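Local coordinates for protein coenzyme f420-dependent n5,n10-methylenetetrahydromethanopterin reductase (Methanopyrus kandleri, PDB 1EZW) that catalyses the reversible, coenzyme F420-dependent reduction of methylene-tetrahydromethanopterin to methyl-tetrahydromethanopterin in methanogenesis from carbon dioxide, at residues 5-19 against 31-43. Numbering follows the deposited sequence. Where two conformers were deposited one is given.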
loop_
_atom_site.group_PDB
_atom_site.type_symbol
_atom_site.label_atom_id
_atom_site.label_comp_id
_atom_site.label_asym_id
_atom_site.label_seq_id
_atom_site.Cartn_x
_atom_site.Cartn_y
_atom_site.Cartn_z
ATOM N N SER A 5 1.105 -14.188 24.782
ATOM C CA SER A 5 1.333 -13.648 23.423
ATOM C C SER A 5 2.633 -12.868 23.386
ATOM O O SER A 5 3.193 -12.506 24.416
ATOM C CB SER A 5 0.204 -12.694 22.998
ATOM O OG SER A 5 0.194 -11.523 23.802
ATOM N N PHE A 6 3.095 -12.575 22.165
ATOM C CA PHE A 6 4.313 -11.798 21.985
ATOM C C PHE A 6 3.995 -10.522 21.195
ATOM O O PHE A 6 3.234 -10.559 20.227
ATOM C CB PHE A 6 5.353 -12.613 21.227
ATOM C CG PHE A 6 5.964 -13.702 22.071
ATOM C CD1 PHE A 6 5.248 -14.866 22.319
ATOM C CD2 PHE A 6 7.173 -13.491 22.698
ATOM C CE1 PHE A 6 5.739 -15.819 23.216
ATOM C CE2 PHE A 6 7.686 -14.449 23.616
ATOM C CZ PHE A 6 6.959 -15.592 23.858
ATOM N N GLY A 7 4.552 -9.423 21.646
ATOM C CA GLY A 7 4.356 -8.148 20.956
ATOM C C GLY A 7 5.725 -7.600 20.592
ATOM O O GLY A 7 6.772 -8.086 21.063
ATOM N N ILE A 8 5.736 -6.574 19.747
ATOM C CA ILE A 8 6.976 -5.930 19.368
ATOM C C ILE A 8 6.719 -4.442 19.487
ATOM O O ILE A 8 5.631 -3.970 19.142
ATOM C CB ILE A 8 7.410 -6.320 17.924
ATOM C CG1 ILE A 8 8.763 -5.665 17.647
ATOM C CG2 ILE A 8 6.345 -5.933 16.895
ATOM C CD1 ILE A 8 9.424 -6.214 16.438
ATOM N N GLU A 9 7.701 -3.720 20.013
ATOM C CA GLU A 9 7.562 -2.271 20.177
ATOM C C GLU A 9 8.725 -1.657 19.445
ATOM O O GLU A 9 9.883 -1.971 19.706
ATOM C CB GLU A 9 7.552 -1.897 21.679
ATOM C CG GLU A 9 7.695 -0.414 21.976
ATOM C CD GLU A 9 9.136 -0.025 22.187
ATOM O OE1 GLU A 9 9.794 -0.593 23.104
ATOM O OE2 GLU A 9 9.629 0.840 21.438
ATOM N N LEU A 10 8.406 -0.769 18.498
ATOM C CA LEU A 10 9.428 -0.116 17.691
ATOM C C LEU A 10 9.298 1.393 17.821
ATOM O O LEU A 10 8.179 1.940 17.798
ATOM C CB LEU A 10 9.276 -0.523 16.218
ATOM C CG LEU A 10 9.605 -1.996 15.908
ATOM C CD1 LEU A 10 9.169 -2.383 14.515
ATOM C CD2 LEU A 10 11.091 -2.232 16.079
ATOM N N LEU A 11 10.443 2.051 18.030
ATOM C CA LEU A 11 10.489 3.508 18.104
ATOM C C LEU A 11 10.529 3.881 16.610
ATOM O O LEU A 11 11.338 3.363 15.849
ATOM C CB LEU A 11 11.795 3.990 18.740
ATOM C CG LEU A 11 11.848 5.499 18.971
ATOM C CD1 LEU A 11 10.970 5.821 20.187
ATOM C CD2 LEU A 11 13.290 5.969 19.222
ATOM N N PRO A 12 9.641 4.769 16.184
ATOM C CA PRO A 12 9.696 5.087 14.767
ATOM C C PRO A 12 10.685 6.189 14.394
ATOM O O PRO A 12 10.287 7.196 13.808
ATOM C CB PRO A 12 8.253 5.457 14.484
ATOM C CG PRO A 12 7.912 6.258 15.746
ATOM C CD PRO A 12 8.476 5.427 16.841
ATOM N N ASP A 13 11.953 6.029 14.742
ATOM C CA ASP A 13 12.910 7.052 14.337
ATOM C C ASP A 13 13.542 6.648 12.987
ATOM O O ASP A 13 14.057 7.493 12.228
ATOM C CB ASP A 13 13.998 7.265 15.416
ATOM C CG ASP A 13 14.718 5.987 15.826
ATOM O OD1 ASP A 13 15.832 6.156 16.378
ATOM O OD2 ASP A 13 14.236 4.834 15.656
ATOM N N ASP A 14 13.445 5.370 12.672
ATOM C CA ASP A 14 14.051 4.825 11.447
ATOM C C ASP A 14 13.091 5.068 10.297
ATOM O O ASP A 14 11.972 5.560 10.496
ATOM C CB ASP A 14 14.246 3.322 11.603
ATOM C CG ASP A 14 15.424 2.770 10.767
ATOM O OD1 ASP A 14 15.851 3.379 9.764
ATOM O OD2 ASP A 14 15.908 1.672 11.125
ATOM N N LYS A 15 13.535 4.710 9.103
ATOM C CA LYS A 15 12.678 4.879 7.917
ATOM C C LYS A 15 11.313 4.184 8.087
ATOM O O LYS A 15 11.214 3.020 8.464
ATOM C CB LYS A 15 13.376 4.278 6.701
ATOM C CG LYS A 15 14.692 5.028 6.409
ATOM C CD LYS A 15 15.511 4.448 5.318
ATOM C CE LYS A 15 16.856 5.213 5.186
ATOM N NZ LYS A 15 17.944 4.941 6.227
ATOM N N PRO A 16 10.216 4.900 7.796
ATOM C CA PRO A 16 8.903 4.267 7.946
ATOM C C PRO A 16 8.735 2.914 7.270
ATOM O O PRO A 16 8.052 2.020 7.795
ATOM C CB PRO A 16 7.936 5.320 7.408
ATOM C CG PRO A 16 8.576 6.607 7.913
ATOM C CD PRO A 16 10.077 6.361 7.548
ATOM N N THR A 17 9.307 2.763 6.071
ATOM C CA THR A 17 9.237 1.497 5.357
ATOM C C THR A 17 10.037 0.400 6.082
ATOM O O THR A 17 9.712 -0.779 5.950
ATOM C CB THR A 17 9.752 1.661 3.914
ATOM O OG1 THR A 17 11.018 2.345 3.933
ATOM C CG2 THR A 17 8.779 2.465 3.121
ATOM N N LYS A 18 11.094 0.754 6.814
ATOM C CA LYS A 18 11.848 -0.273 7.553
ATOM C C LYS A 18 11.011 -0.712 8.756
ATOM O O LYS A 18 10.888 -1.916 9.048
ATOM C CB LYS A 18 13.187 0.293 8.019
ATOM C CG LYS A 18 13.941 -0.582 9.048
ATOM C CD LYS A 18 14.245 -1.966 8.525
ATOM C CE LYS A 18 15.296 -1.953 7.438
ATOM N NZ LYS A 18 16.558 -1.447 7.974
ATOM N N ILE A 19 10.402 0.269 9.418
ATOM C CA ILE A 19 9.569 -0.036 10.577
ATOM C C ILE A 19 8.418 -0.940 10.096
ATOM O O ILE A 19 8.135 -1.989 10.711
ATOM C CB ILE A 19 8.993 1.247 11.234
ATOM C CG1 ILE A 19 10.107 2.167 11.785
ATOM C CG2 ILE A 19 8.023 0.828 12.385
ATOM C CD1 ILE A 19 11.049 1.496 12.818
ATOM N N PHE A 31 4.272 -13.024 16.088
ATOM C CA PHE A 31 3.948 -11.945 17.039
ATOM C C PHE A 31 2.493 -11.515 16.782
ATOM O O PHE A 31 2.046 -11.438 15.629
ATOM C CB PHE A 31 4.870 -10.718 16.844
ATOM C CG PHE A 31 6.267 -10.924 17.341
ATOM C CD1 PHE A 31 7.147 -11.829 16.702
ATOM C CD2 PHE A 31 6.722 -10.178 18.435
ATOM C CE1 PHE A 31 8.475 -11.949 17.180
ATOM C CE2 PHE A 31 8.039 -10.304 18.910
ATOM C CZ PHE A 31 8.908 -11.182 18.278
ATOM N N GLU A 32 1.744 -11.213 17.848
ATOM C CA GLU A 32 0.346 -10.831 17.700
ATOM C C GLU A 32 0.056 -9.351 17.953
ATOM O O GLU A 32 -1.050 -8.873 17.678
ATOM C CB GLU A 32 -0.528 -11.712 18.593
ATOM C CG GLU A 32 -0.563 -13.168 18.100
ATOM C CD GLU A 32 -1.340 -14.085 19.032
ATOM O OE1 GLU A 32 -2.578 -13.990 19.084
ATOM O OE2 GLU A 32 -0.698 -14.893 19.727
ATOM N N TYR A 33 1.030 -8.638 18.493
ATOM C CA TYR A 33 0.860 -7.197 18.718
ATOM C C TYR A 33 2.033 -6.397 18.246
ATOM O O TYR A 33 3.167 -6.805 18.450
ATOM C CB TYR A 33 0.727 -6.876 20.219
ATOM C CG TYR A 33 -0.475 -7.512 20.851
ATOM C CD1 TYR A 33 -0.455 -8.854 21.261
ATOM C CD2 TYR A 33 -1.646 -6.783 21.026
ATOM C CE1 TYR A 33 -1.583 -9.447 21.835
ATOM C CE2 TYR A 33 -2.778 -7.352 21.596
ATOM C CZ TYR A 33 -2.732 -8.699 22.000
ATOM O OH TYR A 33 -3.871 -9.281 22.510
ATOM N N ALA A 34 1.771 -5.208 17.672
ATOM C CA ALA A 34 2.878 -4.317 17.278
ATOM C C ALA A 34 2.490 -2.926 17.816
ATOM O O ALA A 34 1.392 -2.399 17.501
ATOM C CB ALA A 34 3.040 -4.269 15.711
ATOM N N TRP A 35 3.393 -2.375 18.606
ATOM C CA TRP A 35 3.203 -1.094 19.266
ATOM C C TRP A 35 4.188 -0.083 18.746
ATOM O O TRP A 35 5.382 -0.347 18.689
ATOM C CB TRP A 35 3.443 -1.239 20.775
ATOM C CG TRP A 35 2.545 -2.249 21.459
ATOM C CD1 TRP A 35 2.849 -3.557 21.810
ATOM C CD2 TRP A 35 1.216 -2.011 21.930
ATOM N NE1 TRP A 35 1.791 -4.120 22.475
ATOM C CE2 TRP A 35 0.772 -3.197 22.564
ATOM C CE3 TRP A 35 0.350 -0.903 21.883
ATOM C CZ2 TRP A 35 -0.509 -3.313 23.155
ATOM C CZ3 TRP A 35 -0.927 -1.022 22.476
ATOM C CH2 TRP A 35 -1.337 -2.224 23.101
ATOM N N ILE A 36 3.688 1.099 18.398
ATOM C CA ILE A 36 4.570 2.145 17.874
ATOM C C ILE A 36 4.464 3.343 18.808
ATOM O O ILE A 36 3.369 3.846 19.064
ATOM C CB ILE A 36 4.178 2.556 16.427
ATOM C CG1 ILE A 36 4.546 1.412 15.464
ATOM C CG2 ILE A 36 4.971 3.817 16.014
ATOM C CD1 ILE A 36 6.084 1.184 15.435
ATOM N N CYS A 37 5.599 3.785 19.337
ATOM C CA CYS A 37 5.634 4.910 20.271
ATOM C C CYS A 37 5.150 6.210 19.647
ATOM O O CYS A 37 5.205 6.390 18.428
ATOM C CB CYS A 37 7.052 5.091 20.779
ATOM S SG CYS A 37 7.711 3.522 21.276
ATOM N N ASP A 38 4.653 7.105 20.496
ATOM C CA ASP A 38 4.134 8.389 20.033
ATOM C C ASP A 38 4.921 9.552 20.602
ATOM O O ASP A 38 4.600 10.031 21.703
ATOM C CB ASP A 38 2.626 8.494 20.420
ATOM C CG ASP A 38 2.050 9.887 20.198
ATOM O OD1 ASP A 38 2.482 10.515 19.218
ATOM O OD2 ASP A 38 1.184 10.321 20.992
ATOM N N HIS A 39 5.970 9.993 19.892
ATOM C CA HIS A 39 6.808 11.133 20.337
ATOM C C HIS A 39 6.945 12.070 19.142
ATOM O O HIS A 39 7.316 11.603 18.062
ATOM C CB HIS A 39 8.210 10.657 20.764
ATOM C CG HIS A 39 8.224 9.903 22.058
ATOM N ND1 HIS A 39 9.370 9.339 22.582
ATOM C CD2 HIS A 39 7.233 9.638 22.943
ATOM C CE1 HIS A 39 9.080 8.757 23.733
ATOM N NE2 HIS A 39 7.789 8.921 23.973
ATOM N N TYR A 40 6.695 13.374 19.345
ATOM C CA TYR A 40 6.719 14.345 18.251
ATOM C C TYR A 40 8.037 14.347 17.482
ATOM O O TYR A 40 8.071 14.708 16.295
ATOM C CB TYR A 40 6.452 15.773 18.802
ATOM C CG TYR A 40 7.716 16.371 19.377
ATOM C CD1 TYR A 40 8.626 17.037 18.542
ATOM C CD2 TYR A 40 8.130 16.037 20.687
ATOM C CE1 TYR A 40 9.924 17.329 18.959
ATOM C CE2 TYR A 40 9.442 16.333 21.120
ATOM C CZ TYR A 40 10.326 16.954 20.257
ATOM O OH TYR A 40 11.651 17.115 20.623
ATOM N N ASN A 41 9.136 13.948 18.137
ATOM C CA ASN A 41 10.416 14.027 17.450
ATOM C C ASN A 41 10.640 12.947 16.411
ATOM O O ASN A 41 11.543 13.038 15.598
ATOM C CB ASN A 41 11.589 14.013 18.457
ATOM C CG ASN A 41 11.513 12.861 19.433
ATOM O OD1 ASN A 41 10.524 12.685 20.119
ATOM N ND2 ASN A 41 12.579 12.093 19.518
ATOM N N ASN A 42 9.796 11.928 16.434
ATOM C CA ASN A 42 9.950 10.813 15.496
ATOM C C ASN A 42 8.844 10.871 14.469
ATOM O O ASN A 42 8.050 11.816 14.481
ATOM C CB ASN A 42 9.880 9.507 16.276
ATOM C CG ASN A 42 11.089 9.352 17.196
ATOM O OD1 ASN A 42 12.198 9.648 16.788
ATOM N ND2 ASN A 42 10.876 8.880 18.406
ATOM N N TYR A 43 8.796 9.881 13.573
ATOM C CA TYR A 43 7.715 9.881 12.581
ATOM C C TYR A 43 6.400 9.627 13.352
ATOM O O TYR A 43 6.368 9.003 14.416
ATOM C CB TYR A 43 7.978 8.831 11.501
ATOM C CG TYR A 43 9.117 9.203 10.598
ATOM C CD1 TYR A 43 10.373 8.601 10.737
ATOM C CD2 TYR A 43 8.929 10.181 9.595
ATOM C CE1 TYR A 43 11.445 8.959 9.884
ATOM C CE2 TYR A 43 9.962 10.543 8.747
ATOM C CZ TYR A 43 11.218 9.931 8.898
ATOM O OH TYR A 43 12.230 10.305 8.051
HETATM O O HOH W 1 2.215 -14.156 19.910
#
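Ser-5 sets OG 3.4 Å from CE1 of Tyr-33, whose OH is hydrogen-bonded to Lys-60 NZ. Phe-6 O accepts a hydrogen bond from Glu-32 N and a weak one from Tyr-33 N, while Phe-6 CB lies over one face of the Phe-31 ring; Gly-7 O meets the edge of that ring. Parallel pairing follows: Ile-8 N bonds to Tyr-33 O, Ile-8 O takes Trp-35 N in a nearly straight bond (2.8 Å, 170°), and Leu-10 N reaches Trp-35 O. Leu-10 CB meets CD1 of Ile-36, brought there by chi1 -71°, with CG1 anti to the carbonyl carbon, and chi2 -64°. Beyond the strand, the Pro-12 ring packs alongside Ile-36, CG 3.8 Å from Ile-36 CG2, and Pro-12 O accepts a hydrogen bond from Tyr-43 N (3.1 Å). Pro-16 CG sits over the centre of the Tyr-43 ring, a CH-pi contact 3.8 Å from the centroid. An alanine in place of Tyr-43 would probably leave the Pro-16 ring without the aromatic face it packs on and Arg-164 O of a neighbouring subunit without the tyrosine hydroxyl. From the helix, Ile-19 CG2 reaches Ile-36 CD1 (3.6 Å). This is a right-handed beta-alpha-beta unit of the TIM barrel: strand 5-10 lies between strands 33-36 and 321-324, and helix 45-54 packs on Ile-19, Ile-36 and Tyr-43.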